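Local coordinates for glutathione S-transferase, N-terminal domain protein (Pseudomonas putida, PDB 4NAX) that binds oxidized glutathione disulfide and, as a member of the glutathione S-transferase superfamily, probably acts as a transferase, at residues A[15-20]-A[44-49]; A[35-40]-A[102-107]. One frame throughout, in Å; residues are numbered along the deposited sequence.

In the fold
Both contacts are built on one unit of the thioredoxin-like N-terminal domain, helix 31-41 followed by strand 45-49. Contact 1 lies on the strand, where the loop 15-20 lies against an outermost strand of the sheet; contact 2 lies on the helix, which meets 102-107, in the loop that leads from helix 90-101 to helix 109-137. Their centres are about 18 Å apart, yet they touch: the hydroxyl of Y45 reaches E39, with OH and OE2 2.7 Å apart, a probable hydrogen bond, while Y45 CD2 packs 3.7 Å from L38 CD1. The side chain of M37 in contact 2 is about 12 Å from a bound glutathione disulfide.

Contact 1 of 2, residues A[15-20]-A[44-49]; sequences AKHPER and AYEAHK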
loop_
_atom_site.group_PDB
_atom_site.type_symbol
_atom_site.label_atom_id
_atom_site.label_comp_id
_atom_site.label_asym_id
_atom_site.label_seq_id
_atom_site.Cartn_x
_atom_site.Cartn_y
_atom_site.Cartn_z
ATOM N N ALA A 15 11.143 27.146 -0.599
ATOM C CA ALA A 15 10.552 27.182 -1.909
ATOM C C ALA A 15 11.035 28.415 -2.681
ATOM O O ALA A 15 10.771 29.549 -2.279
ATOM C CB ALA A 15 9.039 27.216 -1.791
ATOM N N LYS A 16 11.744 28.191 -3.784
ATOM C CA LYS A 16 12.061 29.235 -4.769
ATOM C C LYS A 16 10.834 29.627 -5.584
ATOM O O LYS A 16 10.758 30.747 -6.105
ATOM C CB LYS A 16 13.185 28.775 -5.714
ATOM C CG LYS A 16 14.460 28.398 -4.987
ATOM C CD LYS A 16 15.644 28.189 -5.909
ATOM C CE LYS A 16 16.946 28.252 -5.111
ATOM N NZ LYS A 16 17.348 29.636 -4.727
ATOM N N HIS A 17 9.894 28.681 -5.696
ATOM C CA HIS A 17 8.702 28.837 -6.505
ATOM C C HIS A 17 7.519 28.406 -5.655
ATOM O O HIS A 17 6.988 27.301 -5.829
ATOM C CB HIS A 17 8.773 27.965 -7.755
ATOM C CG HIS A 17 10.045 28.112 -8.531
ATOM N ND1 HIS A 17 10.343 29.227 -9.280
ATOM C CD2 HIS A 17 11.090 27.267 -8.687
ATOM C CE1 HIS A 17 11.514 29.065 -9.867
ATOM N NE2 HIS A 17 11.993 27.887 -9.514
ATOM N N PRO A 18 7.107 29.270 -4.715
ATOM C CA PRO A 18 6.070 28.835 -3.758
ATOM C C PRO A 18 4.671 28.631 -4.347
ATOM O O PRO A 18 3.808 28.054 -3.681
ATOM C CB PRO A 18 6.061 29.953 -2.718
ATOM C CG PRO A 18 6.614 31.135 -3.440
ATOM C CD PRO A 18 7.621 30.614 -4.408
ATOM N N GLU A 19 4.480 29.011 -5.601
ATOM C CA GLU A 19 3.251 28.744 -6.334
ATOM C C GLU A 19 3.222 27.332 -6.934
ATOM O O GLU A 19 2.210 26.922 -7.493
ATOM C CB GLU A 19 3.078 29.789 -7.447
ATOM C CG GLU A 19 3.954 29.618 -8.703
ATOM C CD GLU A 19 5.436 30.031 -8.595
ATOM O OE1 GLU A 19 6.097 29.981 -9.654
ATOM O OE2 GLU A 19 5.952 30.379 -7.517
ATOM N N ARG A 20 4.344 26.609 -6.846
ATOM C CA ARG A 20 4.456 25.252 -7.391
ATOM C C ARG A 20 4.396 24.207 -6.312
ATOM O O ARG A 20 4.921 24.394 -5.227
ATOM C CB ARG A 20 5.782 25.064 -8.143
ATOM C CG ARG A 20 5.902 25.977 -9.347
ATOM C CD ARG A 20 7.173 25.733 -10.151
ATOM N NE ARG A 20 7.224 26.750 -11.184
ATOM C CZ ARG A 20 8.298 27.126 -11.861
ATOM N NH1 ARG A 20 9.464 26.545 -11.653
ATOM N NH2 ARG A 20 8.186 28.105 -12.763
ATOM N N ALA A 44 3.678 21.687 -13.029
ATOM C CA ALA A 44 4.854 22.374 -12.494
ATOM C C ALA A 44 5.170 21.871 -11.101
ATOM O O ALA A 44 4.280 21.683 -10.295
ATOM C CB ALA A 44 4.612 23.874 -12.463
ATOM N N TYR A 45 6.450 21.669 -10.806
ATOM C CA TYR A 45 6.854 21.289 -9.476
ATOM C C TYR A 45 8.276 21.700 -9.210
ATOM O O TYR A 45 9.058 21.913 -10.143
ATOM C CB TYR A 45 6.679 19.792 -9.246
ATOM C CG TYR A 45 7.633 18.875 -9.992
ATOM C CD1 TYR A 45 7.492 18.622 -11.347
ATOM C CD2 TYR A 45 8.640 18.223 -9.317
ATOM C CE1 TYR A 45 8.336 17.755 -12.026
ATOM C CE2 TYR A 45 9.484 17.335 -9.953
ATOM C CZ TYR A 45 9.353 17.111 -11.311
ATOM O OH TYR A 45 10.200 16.195 -11.894
ATOM N N GLU A 46 8.589 21.815 -7.924
ATOM C CA GLU A 46 9.902 22.189 -7.452
ATOM C C GLU A 46 10.429 21.037 -6.611
ATOM O O GLU A 46 9.932 20.752 -5.510
ATOM C CB GLU A 46 9.811 23.469 -6.622
ATOM C CG GLU A 46 11.158 23.960 -6.139
ATOM C CD GLU A 46 11.097 25.260 -5.360
ATOM O OE1 GLU A 46 10.044 25.929 -5.342
ATOM O OE2 GLU A 46 12.143 25.618 -4.765
ATOM N N ALA A 47 11.439 20.368 -7.150
ATOM C CA ALA A 47 12.032 19.213 -6.505
ATOM C C ALA A 47 13.146 19.582 -5.530
ATOM O O ALA A 47 13.991 20.444 -5.797
ATOM C CB ALA A 47 12.559 18.232 -7.551
ATOM N N HIS A 48 13.138 18.889 -4.404
ATOM C CA HIS A 48 14.107 19.065 -3.346
ATOM C C HIS A 48 14.698 17.735 -2.957
ATOM O O HIS A 48 13.964 16.779 -2.675
ATOM C CB HIS A 48 13.440 19.670 -2.114
ATOM C CG HIS A 48 12.801 21.000 -2.356
ATOM N ND1 HIS A 48 13.514 22.179 -2.458
ATOM C CD2 HIS A 48 11.507 21.326 -2.559
ATOM C CE1 HIS A 48 12.681 23.178 -2.662
ATOM N NE2 HIS A 48 11.462 22.682 -2.758
ATOM N N LYS A 49 16.023 17.669 -2.923
ATOM C CA LYS A 49 16.704 16.447 -2.515
ATOM C C LYS A 49 16.781 16.283 -1.000
ATOM O O LYS A 49 17.310 17.157 -0.293
ATOM C CB LYS A 49 18.115 16.437 -3.085
ATOM C CG LYS A 49 18.880 15.181 -2.720
ATOM C CD LYS A 49 20.264 15.164 -3.345
ATOM C CE LYS A 49 20.959 13.861 -3.041
ATOM N NZ LYS A 49 22.386 13.895 -3.457
HETATM O O HOH W 1 10.338 24.333 -10.261
#
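R20 and Y45 bring the two backbones closest, their CA atoms 5.1 Å apart, where the loop 15-20 leaves a type I beta turn from H17 to R20 and comes alongside residues 44-49 near Y45. The main event is the carboxylate of E46, gripped by two consecutive backbone amides of the loop. K16 N donates to OE2 of E46 at 2.8 Å, using the syn lone pair of that oxygen, with an N-H...O angle of 156°. H17 N reaches OE1 of E46, also at 2.8 Å, but comes from above the carboxylate plane and on a more bent path, 145°. With CG anti to its backbone N (chi1 -178°) and the chain extended beyond it, E46 stretches straight from the strand into the loop. Q22 gives OE1 a further hydrogen bond, so this buried carboxylate is held from the loop and from strand 21-25 together. That strand lies parallel to 45-49 in the thioredoxin-like sheet, in which 45-49 is outermost, and the loop 15-20 leads directly into strand 21-25. A glutamine in place of E46 would probably leave one of the two amides without an acceptor, since its NH2 end cannot receive an N-H. Beside the carboxylate lies the H17 ring, its plane steeply turned against that of the acid; CB of K16 covers one ring face toward the rim, and NH1 of R20 sits 3.4 Å above the centre of the opposite face. R20, extended from CG to NE, runs alongside A44, which precedes the strand, with its CD 3.9 Å from A44 CB. At the far end of the R20 side chain, a water lies at the edge of the guanidinium, in its plane, accepting from R20 NH1 at 2.8 Å and donating to Y45 O at 2.7 Å.

Contact 2 of 2, residues A[35-40]-A[102-107]; sequences SIMLEE and GQLLSQ
M37 and L104 form the tight part of this contact, where helix 31-41 of the thioredoxin-like N-terminal domain meets the loop between helices 90-101 and 109-137, the link into the helical C-terminal domain of the glutathione transferase fold. The two side chains slide past one another in opposite directions, and SD of M37 comes within 3.6 Å of L104 CD1. Bent at chi2 (64°) after a CG anti to the backbone N, the M37 chain carries its sulfur and methyl toward the loop, and its CE ends 4.0 Å from Q103 O and 4.2 Å from L104 CB. The same CD1 of L104 also rests 3.8 Å from CB of E40, so a single leucine methyl touches two residues about one helical turn apart. Apolar neighbours thicken this side: L94, L97 and A98 of helix 90-101 touch M37, and I183 of helix 180-193 touches both M37 and L104. The backbone of L104 is tied to I180 as well, which joins the loop to helix 180-193. E40 contributes its CB to the apolar patch, while its carboxylate turns to other work, a salt bridge with R220 and a hydrogen bond with Y178.

The polar side is looser. No direct hydrogen bond crosses between the segments there, and the carbonyl O of E40 and OE1 of Q103 remain 3.9 Å apart. The amide of Q103 nevertheless faces the end of the helix, since its NE2 donates to the carbonyl of I41. A water bridges the two acceptors, donating to E40 O at 3.1 Å and to Q103 OE1 at 2.8 Å.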
loop_
_atom_site.group_PDB
_atom_site.type_symbol
_atom_site.label_atom_id
_atom_site.label_comp_id
_atom_site.label_asym_id
_atom_site.label_seq_id
_atom_site.Cartn_x
_atom_site.Cartn_y
_atom_site.Cartn_z
ATOM N N SER A 35 8.087 11.634 -9.078
ATOM C CA SER A 35 8.680 12.467 -10.122
ATOM C C SER A 35 8.247 12.019 -11.532
ATOM O O SER A 35 7.943 12.862 -12.384
ATOM C CB SER A 35 10.190 12.553 -9.977
ATOM O OG SER A 35 10.710 11.243 -9.831
ATOM N N ILE A 36 8.194 10.715 -11.779
ATOM C CA ILE A 36 7.687 10.234 -13.049
ATOM C C ILE A 36 6.258 10.735 -13.269
ATOM O O ILE A 36 5.915 11.232 -14.347
ATOM C CB ILE A 36 7.756 8.700 -13.158
ATOM C CG1 ILE A 36 9.207 8.250 -13.263
ATOM C CG2 ILE A 36 6.965 8.226 -14.373
ATOM C CD1 ILE A 36 9.399 6.765 -13.112
ATOM N N MET A 37 5.402 10.596 -12.257
ATOM C CA MET A 37 4.035 11.038 -12.389
ATOM C C MET A 37 3.950 12.529 -12.752
ATOM O O MET A 37 3.203 12.905 -13.647
ATOM C CB MET A 37 3.291 10.770 -11.079
ATOM C CG MET A 37 1.843 11.216 -11.077
ATOM S SD MET A 37 0.853 10.307 -12.276
ATOM C CE MET A 37 -0.765 10.908 -11.807
ATOM N N LEU A 38 4.708 13.359 -12.041
ATOM C CA LEU A 38 4.695 14.789 -12.287
ATOM C C LEU A 38 5.175 15.112 -13.700
ATOM O O LEU A 38 4.592 15.974 -14.388
ATOM C CB LEU A 38 5.544 15.504 -11.246
ATOM C CG LEU A 38 4.910 15.506 -9.846
ATOM C CD1 LEU A 38 5.957 15.787 -8.784
ATOM C CD2 LEU A 38 3.771 16.506 -9.777
ATOM N N GLU A 39 6.217 14.407 -14.142
ATOM C CA GLU A 39 6.697 14.580 -15.519
ATOM C C GLU A 39 5.647 14.168 -16.544
ATOM O O GLU A 39 5.501 14.807 -17.587
ATOM C CB GLU A 39 8.005 13.800 -15.744
ATOM C CG GLU A 39 9.188 14.306 -14.935
ATOM C CD GLU A 39 9.711 15.650 -15.395
ATOM O OE1 GLU A 39 9.690 15.926 -16.610
ATOM O OE2 GLU A 39 10.173 16.428 -14.534
ATOM N N GLU A 40 4.946 13.065 -16.294
ATOM C CA GLU A 40 3.921 12.567 -17.230
ATOM C C GLU A 40 2.760 13.554 -17.386
ATOM O O GLU A 40 2.265 13.738 -18.489
ATOM C CB GLU A 40 3.335 11.231 -16.761
ATOM C CG GLU A 40 4.284 10.046 -16.841
ATOM C CD GLU A 40 4.480 9.455 -18.242
ATOM O OE1 GLU A 40 4.096 10.058 -19.286
ATOM O OE2 GLU A 40 5.095 8.366 -18.323
ATOM N N GLY A 102 -6.742 14.742 -13.498
ATOM C CA GLY A 102 -7.597 13.970 -14.391
ATOM C C GLY A 102 -6.875 13.030 -15.332
ATOM O O GLY A 102 -7.470 12.545 -16.294
ATOM N N GLN A 103 -5.614 12.740 -15.047
ATOM C CA GLN A 103 -4.788 11.880 -15.891
ATOM C C GLN A 103 -4.342 10.637 -15.126
ATOM O O GLN A 103 -4.099 10.691 -13.922
ATOM C CB GLN A 103 -3.532 12.648 -16.322
ATOM C CG GLN A 103 -3.807 13.879 -17.181
ATOM C CD GLN A 103 -2.522 14.560 -17.611
ATOM O OE1 GLN A 103 -1.636 13.924 -18.170
ATOM N NE2 GLN A 103 -2.409 15.852 -17.347
ATOM N N LEU A 104 -4.215 9.532 -15.849
ATOM C CA LEU A 104 -3.555 8.313 -15.382
ATOM C C LEU A 104 -4.313 7.560 -14.308
ATOM O O LEU A 104 -3.765 6.694 -13.617
ATOM C CB LEU A 104 -2.098 8.589 -14.998
ATOM C CG LEU A 104 -1.264 9.114 -16.180
ATOM C CD1 LEU A 104 0.081 9.609 -15.715
ATOM C CD2 LEU A 104 -1.030 8.065 -17.244
ATOM N N LEU A 105 -5.605 7.827 -14.230
ATOM C CA LEU A 105 -6.525 7.021 -13.431
ATOM C C LEU A 105 -7.876 7.185 -14.114
ATOM O O LEU A 105 -8.418 8.281 -14.166
ATOM C CB LEU A 105 -6.588 7.484 -11.979
ATOM C CG LEU A 105 -7.538 6.741 -11.035
ATOM C CD1 LEU A 105 -7.274 5.240 -11.012
ATOM C CD2 LEU A 105 -7.462 7.321 -9.620
ATOM N N SER A 106 -8.400 6.098 -14.661
ATOM C CA SER A 106 -9.599 6.156 -15.483
ATOM C C SER A 106 -10.762 6.783 -14.765
ATOM O O SER A 106 -10.962 6.548 -13.582
ATOM C CB SER A 106 -10.014 4.749 -15.887
ATOM O OG SER A 106 -11.116 4.772 -16.780
ATOM N N GLN A 107 -11.555 7.527 -15.532
ATOM C CA GLN A 107 -12.832 8.055 -15.071
ATOM C C GLN A 107 -13.942 6.999 -15.144
ATOM O O GLN A 107 -15.008 7.186 -14.550
ATOM C CB GLN A 107 -13.289 9.278 -15.882
ATOM C CG GLN A 107 -12.207 10.284 -16.276
ATOM C CD GLN A 107 -12.018 11.403 -15.274
ATOM O OE1 GLN A 107 -12.977 11.877 -14.665
ATOM N NE2 GLN A 107 -10.767 11.839 -15.099
HETATM O O HOH W 2 0.008 15.207 -20.039
#